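Local coordinates for protein Esterase/lipase (Uncultured bacterium, PDB 3K6K) that probably hydrolyses carboxylic esters, acting as a bacterial homologue of hormone-sensitive lipase with an alpha/beta hydrolase fold, at residues E59-D64 / C70-T75; K108-T113 / E299-I304; N125-A130 / R225-I230. All coordinates share one frame; numbering follows the deposited sequence.

Contact 1: E59-D64 / C70-T75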
# COMPACT_ATOMS: atom_id res chain seq x y z
N GLU A 59 -24.62 21.01 -3.43
CA GLU A 59 -24.90 22.39 -2.98
C GLU A 59 -23.75 22.92 -2.20
O GLU A 59 -23.16 22.21 -1.35
CB GLU A 59 -26.23 22.48 -2.21
CG GLU A 59 -27.36 22.05 -3.16
CD GLU A 59 -28.79 22.06 -2.59
OE1 GLU A 59 -29.70 22.16 -3.44
OE2 GLU A 59 -29.02 22.00 -1.35
N LEU A 60 -23.40 24.17 -2.49
CA LEU A 60 -22.25 24.78 -1.87
C LEU A 60 -22.63 25.80 -0.82
O LEU A 60 -22.93 26.97 -1.14
CB LEU A 60 -21.34 25.42 -2.93
CG LEU A 60 -20.72 24.55 -4.01
CD1 LEU A 60 -19.92 25.35 -5.08
CD2 LEU A 60 -19.87 23.42 -3.35
N THR A 61 -22.54 25.40 0.44
CA THR A 61 -22.86 26.32 1.54
C THR A 61 -21.60 27.02 2.14
O THR A 61 -20.61 26.36 2.52
CB THR A 61 -23.72 25.58 2.54
OG1 THR A 61 -24.85 25.01 1.85
CG2 THR A 61 -24.20 26.48 3.65
N LEU A 62 -21.59 28.35 2.17
CA LEU A 62 -20.40 29.07 2.71
C LEU A 62 -20.55 29.12 4.23
O LEU A 62 -21.52 29.70 4.74
CB LEU A 62 -20.23 30.49 2.12
CG LEU A 62 -20.76 31.01 0.74
CD1 LEU A 62 -19.92 32.24 0.26
CD2 LEU A 62 -20.83 30.00 -0.42
N THR A 63 -19.67 28.48 4.99
CA THR A 63 -19.88 28.48 6.44
C THR A 63 -18.56 28.57 7.22
O THR A 63 -17.55 29.06 6.68
CB THR A 63 -20.87 27.36 6.92
OG1 THR A 63 -20.96 27.40 8.34
CG2 THR A 63 -20.43 25.95 6.51
N ASP A 64 -18.59 28.17 8.50
CA ASP A 64 -17.38 28.06 9.31
C ASP A 64 -17.41 26.81 10.22
O ASP A 64 -18.50 26.25 10.53
CB ASP A 64 -17.15 29.32 10.16
CG ASP A 64 -17.98 29.30 11.46
OD1 ASP A 64 -19.18 29.62 11.36
OD2 ASP A 64 -17.43 28.96 12.57
N CYS A 70 -15.22 27.76 5.74
CA CYS A 70 -15.23 26.59 4.95
C CYS A 70 -16.36 26.58 3.97
O CYS A 70 -17.34 27.30 4.14
CB CYS A 70 -15.23 25.34 5.86
SG CYS A 70 -16.79 24.99 6.71
N ILE A 71 -16.23 25.77 2.93
CA ILE A 71 -17.32 25.51 2.04
C ILE A 71 -17.84 24.12 2.36
O ILE A 71 -17.13 23.13 2.18
CB ILE A 71 -16.92 25.60 0.56
CG1 ILE A 71 -16.40 26.99 0.21
CG2 ILE A 71 -18.07 25.15 -0.37
CD1 ILE A 71 -15.85 27.04 -1.26
N ARG A 72 -19.08 24.07 2.85
CA ARG A 72 -19.75 22.83 3.15
C ARG A 72 -20.43 22.38 1.87
O ARG A 72 -20.95 23.22 1.11
CB ARG A 72 -20.77 23.07 4.26
CG ARG A 72 -21.47 21.83 4.75
CD ARG A 72 -22.41 22.08 5.93
NE ARG A 72 -23.75 22.47 5.51
CZ ARG A 72 -24.36 23.56 5.94
NH1 ARG A 72 -23.75 24.37 6.83
NH2 ARG A 72 -25.59 23.85 5.50
N GLN A 73 -20.43 21.06 1.63
CA GLN A 73 -20.77 20.50 0.33
C GLN A 73 -21.51 19.20 0.54
O GLN A 73 -21.05 18.32 1.32
CB GLN A 73 -19.49 20.26 -0.52
CG GLN A 73 -18.47 21.40 -0.49
CD GLN A 73 -17.17 21.20 -1.28
OE1 GLN A 73 -16.15 21.84 -0.97
NE2 GLN A 73 -17.20 20.38 -2.32
N ALA A 74 -22.63 19.06 -0.14
CA ALA A 74 -23.49 17.90 -0.01
C ALA A 74 -24.66 17.91 -1.00
O ALA A 74 -25.13 18.98 -1.47
CB ALA A 74 -24.02 17.83 1.39
N THR A 75 -25.17 16.74 -1.28
CA THR A 75 -26.45 16.59 -1.87
C THR A 75 -27.56 16.62 -0.82
O THR A 75 -27.37 16.34 0.33
CB THR A 75 -26.62 15.29 -2.68
OG1 THR A 75 -26.42 14.16 -1.84
CG2 THR A 75 -25.71 15.25 -3.80
O HOH W 1 -26.73 23.31 2.98
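Arg72 lies alongside Thr61 and reaches Thr63 on the neighbouring strand, so that on one face of this antiparallel pair the arginine packs against two threonine methyls. Thr61 CG2 sits 3.3 Å above the plane of the Arg72 guanidinium, displaced toward its rim. The bend of the arginine chain at its third torsion (chi3 87°) turns the flat group back over that methyl. One water fastens the polar ends together, accepting from Arg72 NH2 at 2.8 Å while also hydrogen-bonded to Thr61 OG1. Lower on the arginine, Thr63 CG2 packs on Arg72 CB at 3.7 Å, and the same methyl also meets Cys70 SG at 3.8 Å. Thr63 and Cys70 are themselves a hydrogen-bonded pair. Thr63 N gives to Cys70 O at 2.7 Å, almost straight on to the carbonyl, whereas Cys70 N reaches Thr63 O at 2.8 Å from 48° above the carbonyl plane. Thr61 and Arg72 form the next such pair, with bonds in both directions. The side chains of Leu60, Ile71 and Gln73 occupy the other face, which helix 96-110 covers; Leu60 CD2 touches Ile71 CG2, and Gln73 NE2 bonds to Thr103. Arg72 and Cys70 also lean on Trp115 of strand 113-117. Together the strands make an antiparallel beta hairpin, the N-terminal edge of the central sheet of an alpha/beta hydrolase.

Contact 2: K108-T113 / E299-I304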
# COMPACT_ATOMS: atom_id res chain seq x y z
N LYS A 108 -20.65 13.73 -3.37
CA LYS A 108 -21.68 13.03 -4.07
C LYS A 108 -21.56 11.48 -3.98
O LYS A 108 -22.52 10.80 -3.56
CB LYS A 108 -21.70 13.46 -5.53
CG LYS A 108 -22.79 12.81 -6.35
CD LYS A 108 -22.92 13.54 -7.68
CE LYS A 108 -24.05 13.00 -8.55
NZ LYS A 108 -25.39 13.66 -8.25
N GLN A 109 -20.39 10.94 -4.37
CA GLN A 109 -20.13 9.49 -4.35
C GLN A 109 -20.01 8.87 -2.94
O GLN A 109 -20.02 7.63 -2.77
CB GLN A 109 -18.88 9.19 -5.15
CG GLN A 109 -18.73 10.07 -6.34
CD GLN A 109 -18.14 9.38 -7.51
OE1 GLN A 109 -17.34 9.97 -8.25
NE2 GLN A 109 -18.54 8.13 -7.73
N SER A 110 -19.90 9.68 -1.92
CA SER A 110 -19.85 9.10 -0.60
C SER A 110 -21.09 9.37 0.24
O SER A 110 -21.13 8.97 1.41
CB SER A 110 -18.62 9.62 0.13
OG SER A 110 -18.77 11.03 0.16
N SER A 111 -22.10 10.05 -0.34
CA SER A 111 -23.34 10.46 0.39
C SER A 111 -23.03 11.17 1.73
O SER A 111 -23.73 10.99 2.74
CB SER A 111 -24.30 9.27 0.63
OG SER A 111 -25.21 9.07 -0.45
N ALA A 112 -21.99 11.98 1.71
CA ALA A 112 -21.52 12.65 2.88
C ALA A 112 -21.68 14.17 2.75
O ALA A 112 -21.87 14.74 1.65
CB ALA A 112 -20.03 12.32 3.11
N THR A 113 -21.55 14.81 3.90
CA THR A 113 -21.41 16.22 3.95
C THR A 113 -19.93 16.47 4.08
O THR A 113 -19.29 16.05 5.04
CB THR A 113 -22.21 16.81 5.12
OG1 THR A 113 -23.59 16.43 4.99
CG2 THR A 113 -22.09 18.32 5.15
N GLU A 299 -13.17 4.21 -5.53
CA GLU A 299 -12.63 3.37 -4.49
C GLU A 299 -12.52 4.05 -3.12
O GLU A 299 -12.83 3.42 -2.09
CB GLU A 299 -11.28 2.78 -4.88
CG GLU A 299 -11.38 1.87 -6.04
CD GLU A 299 -10.06 1.28 -6.48
OE1 GLU A 299 -10.12 0.51 -7.47
OE2 GLU A 299 -8.99 1.55 -5.87
N ILE A 300 -12.08 5.32 -3.13
CA ILE A 300 -11.93 6.12 -1.92
C ILE A 300 -13.26 6.23 -1.24
O ILE A 300 -13.34 6.13 -0.00
CB ILE A 300 -11.44 7.55 -2.20
CG1 ILE A 300 -9.92 7.60 -2.51
CG2 ILE A 300 -11.70 8.45 -0.98
CD1 ILE A 300 -9.57 8.79 -3.36
N CYS A 301 -14.31 6.43 -2.05
CA CYS A 301 -15.65 6.60 -1.50
C CYS A 301 -16.14 5.28 -0.94
O CYS A 301 -16.71 5.25 0.14
CB CYS A 301 -16.63 7.24 -2.52
SG CYS A 301 -16.28 9.04 -2.74
N HIS A 302 -15.91 4.19 -1.65
CA HIS A 302 -16.26 2.90 -1.13
C HIS A 302 -15.58 2.73 0.26
O HIS A 302 -16.21 2.29 1.25
CB HIS A 302 -15.84 1.80 -2.11
CG HIS A 302 -16.50 0.48 -1.85
ND1 HIS A 302 -17.75 0.16 -2.35
CD2 HIS A 302 -16.08 -0.62 -1.16
CE1 HIS A 302 -18.08 -1.07 -1.98
NE2 HIS A 302 -17.09 -1.56 -1.25
N TRP A 303 -14.30 3.06 0.33
CA TRP A 303 -13.57 2.95 1.55
C TRP A 303 -14.25 3.79 2.60
O TRP A 303 -14.51 3.33 3.72
CB TRP A 303 -12.17 3.44 1.38
CG TRP A 303 -11.24 3.05 2.48
CD1 TRP A 303 -10.50 1.86 2.59
CD2 TRP A 303 -10.85 3.86 3.59
NE1 TRP A 303 -9.74 1.90 3.74
CE2 TRP A 303 -9.93 3.11 4.36
CE3 TRP A 303 -11.19 5.13 4.01
CZ2 TRP A 303 -9.32 3.64 5.52
CZ3 TRP A 303 -10.62 5.62 5.16
CH2 TRP A 303 -9.69 4.88 5.90
N ILE A 304 -14.53 5.03 2.24
CA ILE A 304 -15.04 5.92 3.22
C ILE A 304 -16.35 5.37 3.71
O ILE A 304 -16.54 5.15 4.90
CB ILE A 304 -15.21 7.37 2.72
CG1 ILE A 304 -13.86 8.08 2.72
CG2 ILE A 304 -16.18 8.16 3.65
CD1 ILE A 304 -13.87 9.38 1.95
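Ile304 N bonds to Ile300 O at 2.8 Å, a regular turn of the helix whose Cys301 faces Gln109 and Ser110 across the contact. Cys301 carries nearly all of the meeting. Its sulfur, beside the backbone N and anti to the carbonyl carbon (chi1 -73°), points at the end of the other helix and lies against two beta carbons at once. SG is 3.5 Å from Gln109 CB and 3.7 Å from Ser110 CB, while Cys301 CB rests on the backbone, 3.4 Å from Gln109 O. With only a serine and a cysteine side chain at this point, the CA atoms of Ser110 and Cys301 are 5.0 Å apart. In the alpha/beta hydrolase fold this is where the helix connecting two parallel strands, 82-86 and 113-117, meets the C-terminal helix 291-305 on one side of the sheet. Ile83 of strand 82-86 is touched by Ser110, Ala112 and Ile304, so both segments rest on the same sheet residue. A Schellman motif closes helix 96-110: Ser111 takes a positive phi of 49°, and its N returns a weak bond to Lys108 O. The chain then passes through Ala112 into strand 113-117. The hydroxyl of Ser110 turns back to its own helix, where OG makes a weak hydrogen bond with Ala107 O.

Contact 3: N125-A130 / R225-I230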
# COMPACT_ATOMS: atom_id res chain seq x y z
N ASN A 125 0.72 33.40 7.23
CA ASN A 125 0.71 32.67 8.46
C ASN A 125 1.48 31.35 8.34
O ASN A 125 0.95 30.39 7.79
CB ASN A 125 -0.74 32.42 8.84
CG ASN A 125 -1.63 33.66 8.66
OD1 ASN A 125 -2.14 33.93 7.56
ND2 ASN A 125 -1.86 34.38 9.74
N PRO A 126 2.73 31.28 8.86
CA PRO A 126 3.57 30.07 8.83
C PRO A 126 3.19 28.97 9.85
O PRO A 126 2.26 29.13 10.65
CB PRO A 126 4.97 30.61 9.19
CG PRO A 126 4.82 32.11 9.27
CD PRO A 126 3.40 32.37 9.57
N PHE A 127 3.89 27.83 9.81
CA PHE A 127 3.71 26.81 10.83
C PHE A 127 3.78 27.48 12.21
O PHE A 127 4.75 28.21 12.46
CB PHE A 127 4.79 25.73 10.75
CG PHE A 127 4.75 24.79 11.91
CD1 PHE A 127 3.82 23.76 11.95
CD2 PHE A 127 5.62 24.94 12.97
CE1 PHE A 127 3.76 22.90 13.05
CE2 PHE A 127 5.57 24.10 14.04
CZ PHE A 127 4.65 23.07 14.09
N PRO A 128 2.84 27.18 13.13
CA PRO A 128 1.76 26.15 13.12
C PRO A 128 0.33 26.55 12.73
O PRO A 128 -0.63 25.83 13.10
CB PRO A 128 1.67 25.75 14.59
CG PRO A 128 1.97 27.11 15.33
CD PRO A 128 3.10 27.70 14.49
N ALA A 129 0.18 27.65 12.00
CA ALA A 129 -1.16 28.20 11.83
C ALA A 129 -2.19 27.20 11.26
O ALA A 129 -3.26 26.98 11.88
CB ALA A 129 -1.12 29.49 11.01
N ALA A 130 -1.88 26.63 10.11
CA ALA A 130 -2.79 25.68 9.41
C ALA A 130 -3.14 24.46 10.27
O ALA A 130 -4.31 24.01 10.29
CB ALA A 130 -2.15 25.23 8.06
N ARG A 225 12.69 21.09 10.09
CA ARG A 225 11.99 20.43 9.00
C ARG A 225 11.50 19.07 9.42
O ARG A 225 10.71 18.49 8.71
CB ARG A 225 12.83 20.32 7.74
CG ARG A 225 12.54 21.41 6.74
CD ARG A 225 13.69 21.57 5.74
NE ARG A 225 13.55 22.83 4.99
CZ ARG A 225 12.73 23.04 3.96
NH1 ARG A 225 11.89 22.08 3.49
NH2 ARG A 225 12.72 24.24 3.39
N LYS A 226 11.98 18.57 10.57
CA LYS A 226 11.60 17.24 11.07
C LYS A 226 10.74 17.32 12.34
O LYS A 226 10.54 16.33 13.05
CB LYS A 226 12.83 16.40 11.31
CG LYS A 226 13.78 16.41 10.19
CD LYS A 226 14.71 15.26 10.41
CE LYS A 226 16.15 15.60 10.05
NZ LYS A 226 16.95 14.34 10.25
N ASN A 227 10.24 18.50 12.62
CA ASN A 227 9.15 18.60 13.53
C ASN A 227 8.10 17.58 13.14
O ASN A 227 7.63 17.59 12.01
CB ASN A 227 8.56 19.98 13.43
CG ASN A 227 7.67 20.33 14.58
OD1 ASN A 227 7.85 21.38 15.21
ND2 ASN A 227 6.68 19.49 14.86
N PRO A 228 7.70 16.71 14.09
CA PRO A 228 6.67 15.72 13.78
C PRO A 228 5.43 16.35 13.17
O PRO A 228 4.87 15.76 12.29
CB PRO A 228 6.36 15.12 15.15
CG PRO A 228 7.64 15.19 15.83
CD PRO A 228 8.25 16.51 15.44
N LEU A 229 5.05 17.55 13.60
CA LEU A 229 3.80 18.20 13.12
C LEU A 229 3.94 18.91 11.77
O LEU A 229 2.94 19.33 11.16
CB LEU A 229 3.28 19.20 14.16
CG LEU A 229 2.28 18.69 15.19
CD1 LEU A 229 2.64 17.31 15.68
CD2 LEU A 229 2.28 19.66 16.33
N ILE A 230 5.17 19.02 11.30
CA ILE A 230 5.50 19.51 9.97
C ILE A 230 5.71 18.32 8.99
O ILE A 230 5.10 18.24 7.93
CB ILE A 230 6.81 20.39 10.04
CG1 ILE A 230 6.62 21.62 10.93
CG2 ILE A 230 7.30 20.85 8.65
CD1 ILE A 230 7.83 22.55 10.94
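Phe127 meets Ile230 face-on, where the loop leading from strand 113-117 of the alpha/beta hydrolase core to helix 129-145 packs on the loop after helix 209-220. The second loop belongs to the long connection between strands 180-184 and 243-248, which in related esterases contributes to the cap over the active site. The main interaction is a CH-pi contact: Ile230 CG1 stands 3.6 Å from the centroid of the Phe127 ring, 10° off its normal, and Ile230 CD1 continues across the same face to within 3.8 Å of Phe127 CD2. Pro128 CB lies over the centre of the opposite face. Phe127 places its ring between them with CG anti to the backbone N (chi1 171°). Apolar contact extends round the ring: Leu229 CB approaches CE1 at 3.9 Å, its side chain crossing the phenylalanine at about a right angle. The side chain of Asn227 also borders the ring, crossing it obliquely. Replacing Phe127 with an alanine is likely to open a gap between Ile230 and Pro128 and to cost the two loops most of their mutual contact. Backbone hydrogen bonds shape the loops from within and join Phe127 to Tyr219 of helix 209-220. Pro128, preceded by a cis peptide, takes the N-cap position of helix 129-145. Just after it Ala129 N bonds back to Pro126 O at 2.9 Å, while Ile230 N reaches Asn227 O at the same length.

How the contacts relate
Contacts 1 and 2 adjoin, their centres about 16 Å apart: Arg72 and Ala74 of the hairpin pack on Ala112 and Thr113, where the chain leaves helix 96-110 for strand 113-117, the sheet neighbour of strand 68-74. Contact 3 stands apart, its centre about 27 Å from that of contact 1 and 29 Å from that of contact 2, across the chain's centre from the latter. Along the chain, contact 1 closes first; contact 2 closes over a span of 185 residues in which contact 3 is nested. That span holds the probable catalytic triad. Contact 2 brings the C-terminal helix back to helix 96-110, early in the core, while contact 3 ties two loops at the far end.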